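Local atomic coordinates of peptidase M28 (Shewanella amazonensis SB2B, PDB entry 3IIB), a protein that probably hydrolyses dipeptides or trims residues from the C-terminal end of peptides, using a pair of zinc ions. Residues Q149-R154 against R172-D177; Y24-S29 against V277-K282; W342-A345 against P351-N354; M356-P361 against A427-N432. All coordinates share one frame; numbering follows the deposited sequence. Where two conformers were deposited one is given.

Contact 1 (Q149-R154 against R172-D177); sequences QTASGR and RSIGTD
Arg154 N donates to Ala151 O over 2.9 Å, and both residues lean on Ile174, the only residue of 172-177 that touches the helical segment. A second bond of the same i to i+3 kind, Gly153 N to Thr150 O at 3.0 Å, belongs to the kinked part of helix 145-163, against which Ile174 packs. Its two branches go to different places. CG2 comes within 3.2 Å of Thr150 OG1, a hydroxyl whose hydrogen-bond partner is Thr138 OG1, and lies 4.0 Å from Ala151 CA. On the other branch CG1 meets Arg154 CB at 3.9 Å, and the bend at chi2 (-58°) brings its terminal CD1 to 3.4 Å from the carbonyl O of Thr150. Replacing Ile174 by an alanine is likely to open a gap beside the helix and deprive Thr150, Ala151 and Arg154 CB of their common apolar partner. Beyond CB the arginine runs on to Tyr147 OH and the carbonyl of Met186, and its side chain passes about 4 Å from that of the zinc ligand His402. Ile174 itself sits at the centre of an inverse gamma turn, closed by a weak bond from Gly175 N to Ser173 O. The turn follows the second strand of a beta-alpha-beta crossover, strand 131-134, helix 145-163 and parallel strand 168-172, and packs back on the crossover helix.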
loop_
_atom_site.group_PDB
_atom_site.type_symbol
_atom_site.label_atom_id
_atom_site.label_comp_id
_atom_site.label_asym_id
_atom_site.label_seq_id
_atom_site.Cartn_x
_atom_site.Cartn_y
_atom_site.Cartn_z
ATOM N N GLN A 149 6.175 11.408 -18.724
ATOM C CA GLN A 149 7.257 12.350 -18.477
ATOM C C GLN A 149 8.369 11.755 -17.607
ATOM O O GLN A 149 9.542 12.135 -17.756
ATOM C CB GLN A 149 6.727 13.642 -17.858
ATOM C CG GLN A 149 6.018 14.550 -18.877
ATOM C CD GLN A 149 6.952 15.062 -19.966
ATOM O OE1 GLN A 149 6.738 14.808 -21.154
ATOM N NE2 GLN A 149 8.009 15.768 -19.562
ATOM N N THR A 150 8.033 10.812 -16.718
ATOM C CA THR A 150 9.048 10.294 -15.765
ATOM C C THR A 150 9.562 8.883 -16.027
ATOM O O THR A 150 10.638 8.503 -15.509
ATOM C CB THR A 150 8.496 10.338 -14.333
ATOM O OG1 THR A 150 7.294 9.558 -14.274
ATOM C CG2 THR A 150 8.222 11.829 -13.929
ATOM N N ALA A 151 8.846 8.137 -16.852
ATOM C CA ALA A 151 9.170 6.727 -17.072
ATOM C C ALA A 151 10.583 6.489 -17.587
ATOM O O ALA A 151 11.216 5.463 -17.254
ATOM C CB ALA A 151 8.124 6.050 -17.968
ATOM N N SER A 152 11.118 7.444 -18.366
ATOM C CA SER A 152 12.459 7.269 -18.934
ATOM C C SER A 152 13.552 7.200 -17.873
ATOM O O SER A 152 14.565 6.545 -18.091
ATOM C CB SER A 152 12.738 8.330 -20.005
ATOM O OG SER A 152 12.709 9.626 -19.436
ATOM N N GLY A 153 13.314 7.801 -16.703
ATOM C CA GLY A 153 14.213 7.625 -15.560
ATOM C C GLY A 153 14.422 6.157 -15.241
ATOM O O GLY A 153 15.534 5.745 -14.895
ATOM N N ARG A 154 13.351 5.375 -15.341
ATOM C CA ARG A 154 13.430 3.953 -15.103
ATOM C C ARG A 154 14.083 3.222 -16.283
ATOM O O ARG A 154 14.969 2.371 -16.104
ATOM C CB ARG A 154 12.027 3.363 -14.828
ATOM C CG ARG A 154 12.046 1.901 -14.385
ATOM C CD ARG A 154 10.675 1.266 -14.520
ATOM N NE ARG A 154 10.425 1.021 -15.925
ATOM C CZ ARG A 154 9.258 1.207 -16.538
ATOM N NH1 ARG A 154 8.190 1.623 -15.880
ATOM N NH2 ARG A 154 9.168 0.992 -17.829
ATOM N N ARG A 172 13.163 7.140 -7.450
ATOM C CA ARG A 172 11.807 7.228 -6.955
ATOM C C ARG A 172 10.899 6.484 -7.916
ATOM O O ARG A 172 10.877 6.762 -9.120
ATOM C CB ARG A 172 11.327 8.676 -6.860
ATOM C CG ARG A 172 9.853 8.836 -6.411
ATOM C CD ARG A 172 9.412 10.308 -6.442
ATOM N NE ARG A 172 10.055 11.103 -5.404
ATOM C CZ ARG A 172 9.578 11.265 -4.168
ATOM N NH1 ARG A 172 8.403 10.704 -3.793
ATOM N NH2 ARG A 172 10.254 12.012 -3.301
ATOM N N SER A 173 10.150 5.535 -7.360
ATOM C CA SER A 173 9.205 4.733 -8.128
ATOM C C SER A 173 8.380 5.601 -9.042
ATOM O O SER A 173 7.924 6.699 -8.645
ATOM C CB SER A 173 8.280 3.964 -7.198
ATOM O OG SER A 173 8.934 2.812 -6.659
ATOM N N ILE A 174 8.177 5.096 -10.268
ATOM C CA ILE A 174 7.404 5.795 -11.270
ATOM C C ILE A 174 5.927 5.510 -10.984
ATOM O O ILE A 174 5.283 4.677 -11.630
ATOM C CB ILE A 174 7.808 5.432 -12.728
ATOM C CG1 ILE A 174 9.329 5.465 -12.908
ATOM C CG2 ILE A 174 7.068 6.386 -13.708
ATOM C CD1 ILE A 174 9.983 6.826 -12.569
ATOM N N GLY A 175 5.413 6.208 -9.974
ATOM C CA GLY A 175 4.093 5.900 -9.412
ATOM C C GLY A 175 3.515 7.148 -8.852
ATOM O O GLY A 175 4.252 8.067 -8.488
ATOM N N THR A 176 2.198 7.181 -8.781
ATOM C CA THR A 176 1.487 8.315 -8.251
ATOM C C THR A 176 1.020 8.117 -6.797
ATOM O O THR A 176 0.442 9.049 -6.199
ATOM C CB THR A 176 0.270 8.605 -9.128
ATOM O OG1 THR A 176 -0.448 7.371 -9.353
ATOM C CG2 THR A 176 0.694 9.188 -10.452
ATOM N N ASP A 177 1.253 6.943 -6.226
ATOM C CA ASP A 177 0.875 6.681 -4.832
ATOM C C ASP A 177 1.847 7.278 -3.811
ATOM O O ASP A 177 2.971 7.632 -4.139
ATOM C CB ASP A 177 0.908 5.187 -4.624
ATOM C CG ASP A 177 2.276 4.625 -4.864
ATOM O OD1 ASP A 177 2.651 4.563 -6.063
ATOM O OD2 ASP A 177 2.966 4.304 -3.856
#

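Contact 2 (Y24-S29 against V277-K282); sequences YDIVES and VTAAAK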
loop_
_atom_site.group_PDB
_atom_site.type_symbol
_atom_site.label_atom_id
_atom_site.label_comp_id
_atom_site.label_asym_id
_atom_site.label_seq_id
_atom_site.Cartn_x
_atom_site.Cartn_y
_atom_site.Cartn_z
ATOM N N TYR A 24 -15.549 -9.806 -15.044
ATOM C CA TYR A 24 -14.943 -9.927 -13.707
ATOM C C TYR A 24 -14.462 -11.362 -13.466
ATOM O O TYR A 24 -13.360 -11.599 -12.958
ATOM C CB TYR A 24 -15.938 -9.520 -12.610
ATOM C CG TYR A 24 -15.344 -9.743 -11.217
ATOM C CD1 TYR A 24 -14.553 -8.780 -10.605
ATOM C CD2 TYR A 24 -15.516 -10.970 -10.570
ATOM C CE1 TYR A 24 -14.002 -9.001 -9.358
ATOM C CE2 TYR A 24 -14.963 -11.201 -9.336
ATOM C CZ TYR A 24 -14.205 -10.216 -8.736
ATOM O OH TYR A 24 -13.675 -10.470 -7.482
ATOM N N ASP A 25 -15.298 -12.316 -13.854
ATOM C CA ASP A 25 -14.974 -13.729 -13.647
ATOM C C ASP A 25 -13.705 -14.140 -14.391
ATOM O O ASP A 25 -12.959 -14.969 -13.903
ATOM C CB ASP A 25 -16.125 -14.619 -14.118
ATOM C CG ASP A 25 -17.386 -14.497 -13.263
ATOM O OD1 ASP A 25 -17.329 -14.087 -12.090
ATOM O OD2 ASP A 25 -18.446 -14.810 -13.827
ATOM N N ILE A 26 -13.453 -13.549 -15.561
ATOM C CA ILE A 26 -12.268 -13.907 -16.337
ATOM C C ILE A 26 -11.019 -13.387 -15.605
ATOM O O ILE A 26 -10.016 -14.113 -15.459
ATOM C CB ILE A 26 -12.318 -13.391 -17.780
ATOM C CG1 ILE A 26 -13.385 -14.152 -18.572
ATOM C CG2 ILE A 26 -10.996 -13.623 -18.443
ATOM C CD1 ILE A 26 -13.699 -13.556 -19.930
ATOM N N VAL A 27 -11.078 -12.163 -15.108
ATOM C CA VAL A 27 -9.904 -11.622 -14.412
ATOM C C VAL A 27 -9.705 -12.264 -13.019
ATOM O O VAL A 27 -8.542 -12.479 -12.567
ATOM C CB VAL A 27 -9.837 -10.076 -14.358
ATOM C CG1 VAL A 27 -11.010 -9.451 -13.622
ATOM C CG2 VAL A 27 -8.483 -9.640 -13.707
ATOM N N GLU A 28 -10.807 -12.641 -12.375
ATOM C CA GLU A 28 -10.701 -13.395 -11.108
ATOM C C GLU A 28 -9.999 -14.729 -11.410
ATOM O O GLU A 28 -9.108 -15.142 -10.691
ATOM C CB GLU A 28 -12.065 -13.635 -10.491
ATOM C CG GLU A 28 -12.054 -14.213 -9.088
ATOM C CD GLU A 28 -11.971 -15.745 -9.034
ATOM O OE1 GLU A 28 -12.016 -16.433 -10.070
ATOM O OE2 GLU A 28 -11.866 -16.265 -7.903
ATOM N N SER A 29 -10.391 -15.351 -12.520
ATOM C CA SER A 29 -9.822 -16.647 -12.882
ATOM C C SER A 29 -8.313 -16.563 -13.128
ATOM O O SER A 29 -7.525 -17.394 -12.648
ATOM C CB SER A 29 -10.575 -17.185 -14.079
ATOM O OG SER A 29 -10.019 -18.438 -14.489
ATOM N N VAL A 277 -11.397 -7.625 -23.370
ATOM C CA VAL A 277 -11.505 -8.036 -24.796
ATOM C C VAL A 277 -12.085 -9.445 -24.958
ATOM O O VAL A 277 -12.920 -9.679 -25.871
ATOM C CB VAL A 277 -10.202 -7.840 -25.606
ATOM C CG1 VAL A 277 -9.753 -6.343 -25.555
ATOM C CG2 VAL A 277 -9.065 -8.793 -25.157
ATOM N N THR A 278 -11.759 -10.356 -24.045
ATOM C CA THR A 278 -12.317 -11.743 -24.100
ATOM C C THR A 278 -13.820 -11.751 -23.834
ATOM O O THR A 278 -14.582 -12.369 -24.579
ATOM C CB THR A 278 -11.604 -12.686 -23.146
ATOM O OG1 THR A 278 -10.204 -12.673 -23.447
ATOM C CG2 THR A 278 -12.124 -14.132 -23.299
ATOM N N ALA A 279 -14.247 -11.073 -22.768
ATOM C CA ALA A 279 -15.681 -10.975 -22.474
ATOM C C ALA A 279 -16.454 -10.274 -23.588
ATOM O O ALA A 279 -17.535 -10.739 -23.969
ATOM C CB ALA A 279 -15.943 -10.263 -21.110
ATOM N N ALA A 280 -15.919 -9.178 -24.116
ATOM C CA ALA A 280 -16.569 -8.456 -25.239
ATOM C C ALA A 280 -16.776 -9.391 -26.431
ATOM O O ALA A 280 -17.864 -9.443 -27.016
ATOM C CB ALA A 280 -15.766 -7.207 -25.638
ATOM N N ALA A 281 -15.742 -10.143 -26.781
ATOM C CA ALA A 281 -15.829 -11.110 -27.880
ATOM C C ALA A 281 -16.860 -12.238 -27.570
ATOM O O ALA A 281 -17.608 -12.658 -28.458
ATOM C CB ALA A 281 -14.428 -11.678 -28.227
ATOM N N LYS A 282 -16.917 -12.711 -26.323
ATOM C CA LYS A 282 -17.857 -13.760 -25.937
ATOM C C LYS A 282 -19.284 -13.252 -26.055
ATOM O O LYS A 282 -20.145 -13.951 -26.547
ATOM C CB LYS A 282 -17.590 -14.238 -24.510
ATOM C CG LYS A 282 -18.592 -15.261 -23.956
ATOM C CD LYS A 282 -18.706 -16.495 -24.821
ATOM C CE LYS A 282 -19.359 -17.623 -24.074
ATOM N NZ LYS A 282 -20.773 -17.356 -23.677
#
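Thr278 is the first residue of 277-282 to meet helix 22-33, and its CG2 and CB both approach Ile26 CD1, at 3.8 and 3.9 Å. With OG1 beside the backbone N of Thr278 (chi1 -56°), CG2 falls anti to it, which points the methyl at the isoleucine, while OG1 turns back to the carbonyl of Val274 in its own helix. The polar branch is thus satisfied without help from across the interface. Ala279 comes next and offers its backbone as much as its side chain, since Ile26 CD1 rests 3.8 Å from Ala279 N and 4.2 Å from Ala279 CB. Here the backbones come nearest, with Ile26 CA and Ala279 CA 7.6 Å apart. Ala280 and Ala281 face other layers, Tyr423 of helix 413-432 and Val297 of strand 293-300. Lys282 sets out toward 24-29, but its chain leads away from that segment, past Leu22, to a salt bridge with Asp286. On the other helix, Ile26 is extended at chi2 (169°), so that one terminal methyl makes every near approach. With only apolar side-chain atoms meeting, the two helices are held by shape and burial rather than by directed bonds.

Contact 3 (W342-A345 against P351-N354); sequences WRVA and PVIN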
loop_
_atom_site.group_PDB
_atom_site.type_symbol
_atom_site.label_atom_id
_atom_site.label_comp_id
_atom_site.label_asym_id
_atom_site.label_seq_id
_atom_site.Cartn_x
_atom_site.Cartn_y
_atom_site.Cartn_z
ATOM N N TRP A 342 -9.118 7.924 -33.042
ATOM C CA TRP A 342 -8.966 7.106 -34.249
ATOM C C TRP A 342 -7.651 7.328 -34.931
ATOM O O TRP A 342 -7.005 8.360 -34.768
ATOM C CB TRP A 342 -10.094 7.404 -35.257
ATOM C CG TRP A 342 -11.453 7.208 -34.688
ATOM C CD1 TRP A 342 -12.234 8.157 -34.068
ATOM C CD2 TRP A 342 -12.178 5.979 -34.605
ATOM N NE1 TRP A 342 -13.416 7.593 -33.658
ATOM C CE2 TRP A 342 -13.391 6.253 -33.964
ATOM C CE3 TRP A 342 -11.937 4.678 -35.033
ATOM C CZ2 TRP A 342 -14.338 5.283 -33.745
ATOM C CZ3 TRP A 342 -12.895 3.724 -34.828
ATOM C CH2 TRP A 342 -14.062 4.011 -34.193
ATOM N N ARG A 343 -7.291 6.347 -35.749
ATOM C CA ARG A 343 -6.249 6.509 -36.757
ATOM C C ARG A 343 -6.777 5.839 -37.999
ATOM O O ARG A 343 -6.541 4.649 -38.231
ATOM C CB ARG A 343 -4.961 5.874 -36.265
ATOM C CG ARG A 343 -3.776 6.196 -37.105
ATOM C CD ARG A 343 -3.205 7.586 -36.940
ATOM N NE ARG A 343 -1.928 7.611 -37.665
ATOM C CZ ARG A 343 -1.743 8.088 -38.902
ATOM N NH1 ARG A 343 -2.734 8.655 -39.585
ATOM N NH2 ARG A 343 -0.535 8.000 -39.484
ATOM N N VAL A 344 -7.594 6.609 -38.739
ATOM C CA VAL A 344 -8.251 6.161 -39.965
ATOM C C VAL A 344 -8.051 7.211 -41.087
ATOM O O VAL A 344 -7.563 8.326 -40.853
ATOM C CB VAL A 344 -9.750 5.914 -39.730
ATOM C CG1 VAL A 344 -9.978 4.841 -38.613
ATOM C CG2 VAL A 344 -10.481 7.262 -39.375
ATOM N N ALA A 345 -8.484 6.864 -42.301
ATOM C CA ALA A 345 -8.526 7.809 -43.391
ATOM C C ALA A 345 -9.251 9.097 -42.992
ATOM O O ALA A 345 -10.242 9.079 -42.241
ATOM C CB ALA A 345 -9.206 7.162 -44.632
ATOM N N PRO A 351 -17.362 9.540 -40.255
ATOM C CA PRO A 351 -18.199 8.304 -40.239
ATOM C C PRO A 351 -17.993 7.401 -39.055
ATOM O O PRO A 351 -18.976 6.943 -38.494
ATOM C CB PRO A 351 -17.827 7.591 -41.565
ATOM C CG PRO A 351 -17.612 8.720 -42.471
ATOM C CD PRO A 351 -16.914 9.827 -41.624
ATOM N N VAL A 352 -16.749 7.189 -38.606
ATOM C CA VAL A 352 -16.511 6.308 -37.437
ATOM C C VAL A 352 -16.906 6.957 -36.113
ATOM O O VAL A 352 -17.440 6.309 -35.233
ATOM C CB VAL A 352 -15.072 5.708 -37.394
ATOM C CG1 VAL A 352 -14.844 4.813 -38.638
ATOM C CG2 VAL A 352 -13.987 6.811 -37.274
ATOM N N ILE A 353 -16.711 8.275 -35.988
ATOM C CA ILE A 353 -17.216 9.007 -34.827
ATOM C C ILE A 353 -18.724 8.776 -34.742
ATOM O O ILE A 353 -19.240 8.421 -33.676
ATOM C CB ILE A 353 -16.937 10.507 -34.953
ATOM C CG1 ILE A 353 -15.441 10.820 -34.733
ATOM C CG2 ILE A 353 -17.851 11.314 -33.999
ATOM C CD1 ILE A 353 -15.116 12.243 -35.213
ATOM N N ASN A 354 -19.415 8.972 -35.861
ATOM C CA ASN A 354 -20.882 8.798 -35.905
ATOM C C ASN A 354 -21.282 7.354 -35.530
ATOM O O ASN A 354 -22.208 7.144 -34.726
ATOM C CB ASN A 354 -21.386 9.218 -37.296
ATOM C CG ASN A 354 -22.928 9.186 -37.438
ATOM O OD1 ASN A 354 -23.656 9.744 -36.625
ATOM N ND2 ASN A 354 -23.400 8.543 -38.494
#
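Within the beta-alpha-beta unit of strand 337-343, helix 346-355 and strand 365-366, Trp342 near the end of the first strand receives Val352 of the connecting helix on one face of its indole. The methyl CG2 of Val352 makes a CH-pi contact, 3.4 Å from the centroid of the five-membered ring and only 16° off the ring normal. Val352 CB follows over the six-membered ring, 3.7 Å from Trp342 CZ2, so the valine lies along the indole and not merely on one point of it. The near-perpendicular chi2 of Trp342 (91°) turns this broad face to the helix. Beside it, Ile353 CG1 approaches obliquely, 4.0 Å from Trp342 NE1. Phe426 and Met430 of helix 413-432 also touch the indole, which thereby joins two helices to the three-stranded sheet. With an alanine in place of Trp342, Val352 would probably face a gap where the indole had been, and the helix would lose its main support on the strand. Val344, just past the strand, reaches the same valine methyl from another direction: its CG2 stands 4.1 Å from Val352 CG2.

Contact 4 (M356-P361 against A427-N432); sequences MKVAEP and AWVMAN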
loop_
_atom_site.group_PDB
_atom_site.type_symbol
_atom_site.label_atom_id
_atom_site.label_comp_id
_atom_site.label_asym_id
_atom_site.label_seq_id
_atom_site.Cartn_x
_atom_site.Cartn_y
_atom_site.Cartn_z
HETATM N N MSE A 356 -19.779 5.336 -33.662
HETATM C CA MSE A 356 -19.589 5.025 -32.250
HETATM C C MSE A 356 -20.363 5.944 -31.326
HETATM O O MSE A 356 -20.154 5.915 -30.128
HETATM C CB MSE A 356 -18.117 4.993 -31.891
HETATM C CG MSE A 356 -17.380 3.819 -32.568
HETATM SE SE MSE A 356 -18.141 2.118 -32.124
HETATM C CE MSE A 356 -18.243 2.170 -30.300
ATOM N N LYS A 357 -21.264 6.762 -31.870
ATOM C CA LYS A 357 -22.097 7.576 -30.990
ATOM C C LYS A 357 -23.025 6.676 -30.193
ATOM O O LYS A 357 -23.591 7.107 -29.215
ATOM C CB LYS A 357 -22.823 8.668 -31.758
ATOM C CG LYS A 357 -21.893 9.871 -31.978
ATOM C CD LYS A 357 -22.519 10.975 -32.820
ATOM C CE LYS A 357 -21.545 12.132 -33.031
ATOM N NZ LYS A 357 -20.611 12.335 -31.887
ATOM N N VAL A 358 -23.126 5.405 -30.593
ATOM C CA VAL A 358 -23.843 4.427 -29.808
ATOM C C VAL A 358 -23.303 4.308 -28.357
ATOM O O VAL A 358 -24.059 3.924 -27.449
ATOM C CB VAL A 358 -23.882 3.051 -30.508
ATOM C CG1 VAL A 358 -22.498 2.389 -30.597
ATOM C CG2 VAL A 358 -24.851 2.154 -29.804
ATOM N N ALA A 359 -22.020 4.635 -28.153
ATOM C CA ALA A 359 -21.371 4.562 -26.836
ATOM C C ALA A 359 -21.500 5.847 -26.012
ATOM O O ALA A 359 -21.108 5.862 -24.850
ATOM C CB ALA A 359 -19.863 4.174 -26.969
ATOM N N GLU A 360 -22.032 6.917 -26.598
ATOM C CA GLU A 360 -22.250 8.155 -25.846
ATOM C C GLU A 360 -22.974 7.928 -24.526
ATOM O O GLU A 360 -22.524 8.435 -23.509
ATOM C CB GLU A 360 -22.956 9.230 -26.719
ATOM C CG GLU A 360 -22.001 9.895 -27.705
ATOM C CD GLU A 360 -22.597 11.139 -28.378
ATOM O OE1 GLU A 360 -23.828 11.206 -28.496
ATOM O OE2 GLU A 360 -21.822 12.040 -28.779
ATOM N N PRO A 361 -24.080 7.172 -24.527
ATOM C CA PRO A 361 -24.759 6.893 -23.251
ATOM C C PRO A 361 -23.955 6.139 -22.194
ATOM O O PRO A 361 -24.352 6.137 -21.025
ATOM C CB PRO A 361 -25.980 6.082 -23.675
ATOM C CG PRO A 361 -26.215 6.487 -25.092
ATOM C CD PRO A 361 -24.853 6.627 -25.655
ATOM N N ALA A 427 -16.201 -3.656 -31.310
ATOM C CA ALA A 427 -15.891 -4.814 -32.133
ATOM C C ALA A 427 -17.091 -5.133 -33.035
ATOM O O ALA A 427 -16.905 -5.389 -34.203
ATOM C CB ALA A 427 -15.481 -6.026 -31.305
ATOM N N TRP A 428 -18.313 -5.031 -32.520
ATOM C CA TRP A 428 -19.482 -5.288 -33.364
ATOM C C TRP A 428 -19.639 -4.231 -34.467
ATOM O O TRP A 428 -19.780 -4.559 -35.649
ATOM C CB TRP A 428 -20.757 -5.409 -32.542
ATOM C CG TRP A 428 -21.896 -5.725 -33.416
ATOM C CD1 TRP A 428 -22.864 -4.882 -33.868
ATOM C CD2 TRP A 428 -22.145 -6.989 -34.021
ATOM N NE1 TRP A 428 -23.718 -5.551 -34.725
ATOM C CE2 TRP A 428 -23.299 -6.850 -34.825
ATOM C CE3 TRP A 428 -21.504 -8.228 -33.964
ATOM C CZ2 TRP A 428 -23.812 -7.902 -35.560
ATOM C CZ3 TRP A 428 -22.015 -9.270 -34.738
ATOM C CH2 TRP A 428 -23.152 -9.092 -35.508
ATOM N N VAL A 429 -19.647 -2.958 -34.108
ATOM C CA VAL A 429 -19.791 -1.911 -35.101
ATOM C C VAL A 429 -18.677 -1.986 -36.158
ATOM O O VAL A 429 -18.958 -1.957 -37.368
ATOM C CB VAL A 429 -19.876 -0.499 -34.449
ATOM C CG1 VAL A 429 -19.844 0.569 -35.510
ATOM C CG2 VAL A 429 -21.194 -0.376 -33.612
HETATM N N MSE A 430 -17.428 -2.175 -35.735
HETATM C CA MSE A 430 -16.360 -2.250 -36.698
HETATM C C MSE A 430 -16.404 -3.511 -37.575
HETATM O O MSE A 430 -16.063 -3.434 -38.766
HETATM C CB MSE A 430 -14.985 -2.161 -36.028
HETATM C CG MSE A 430 -14.702 -0.855 -35.341
HETATM SE SE MSE A 430 -14.531 0.637 -36.583
HETATM C CE MSE A 430 -16.093 1.141 -36.420
ATOM N N ALA A 431 -16.834 -4.648 -37.003
ATOM C CA ALA A 431 -16.928 -5.897 -37.759
ATOM C C ALA A 431 -18.070 -5.899 -38.759
ATOM O O ALA A 431 -18.144 -6.801 -39.595
ATOM C CB ALA A 431 -17.065 -7.126 -36.810
ATOM N N ASN A 432 -18.937 -4.884 -38.680
ATOM C CA ASN A 432 -20.062 -4.757 -39.617
ATOM C C ASN A 432 -20.088 -3.420 -40.395
ATOM O O ASN A 432 -20.976 -3.177 -41.221
ATOM C CB ASN A 432 -21.348 -5.003 -38.850
ATOM C CG ASN A 432 -21.438 -6.433 -38.367
ATOM O OD1 ASN A 432 -21.693 -7.322 -39.157
ATOM N ND2 ASN A 432 -21.133 -6.675 -37.069
#
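Met356, a selenomethionine, and Val358 pack on Val429 where a 3-10 turn after helix 346-355 meets the long helix 413-432. This is plain helix-to-turn packing in the peptidase fold, away from the zinc site. All the contact across it is apolar. The selenium of Met356 lies 3.9 Å from Val429 CB and 4.1 Å from Val429 CG1, brought there by a side chain bent at chi2 (-58°) and again at chi3 (-50°). Val358 CG1 adds a looser touch, 4.3 Å from Val429 CG2, so Val429 CG2 lies near both partners. Gln425, one turn earlier on the helix, also meets both Met356 and Val358. Backbone bonds shape the turn: Ala359 N donates to Met356 O, the first residue to leave helical geometry. Charge plays its part on the outer side, where, in the conformer given, Lys357 NZ and Glu360 OE2 make a salt bridge at 3.3 Å whose hydrogen bond is weak. The polar side-chain bonds of 427-432 engage other partners than 356-361. Trp428 NE1 gives its hydrogen to Asn6 OD1 of helix 3-19, and Asn432 OD1 accepts from Glu292 N. Asn432 ND2 donates to Trp428 O at 2.9 Å, tilted 25° from the carbonyl plane, and the same nitrogen sits 3.0 Å above the plane of the Trp428 indole, over its centre.

Overall arrangement
From the N terminus, residues 24-29 are met first, but their partner comes only at 277-282, so contact 2 closes a very long loop and ties an early helix to one of the peptidase core. Contact 1 opens and closes wholly within that loop, joining a helix and a post-strand turn in the other lobe, on the opposite side of the chain's centre from contact 2. Contact 3 then closes a short loop between strand and helix, and contact 4 follows in series, bringing the last helix back onto the next turn. None of the four cross. Contacts 3 and 4 touch, Trp342 CZ2 lying 3.6 Å from Met356 CG, and form one continuous packed region.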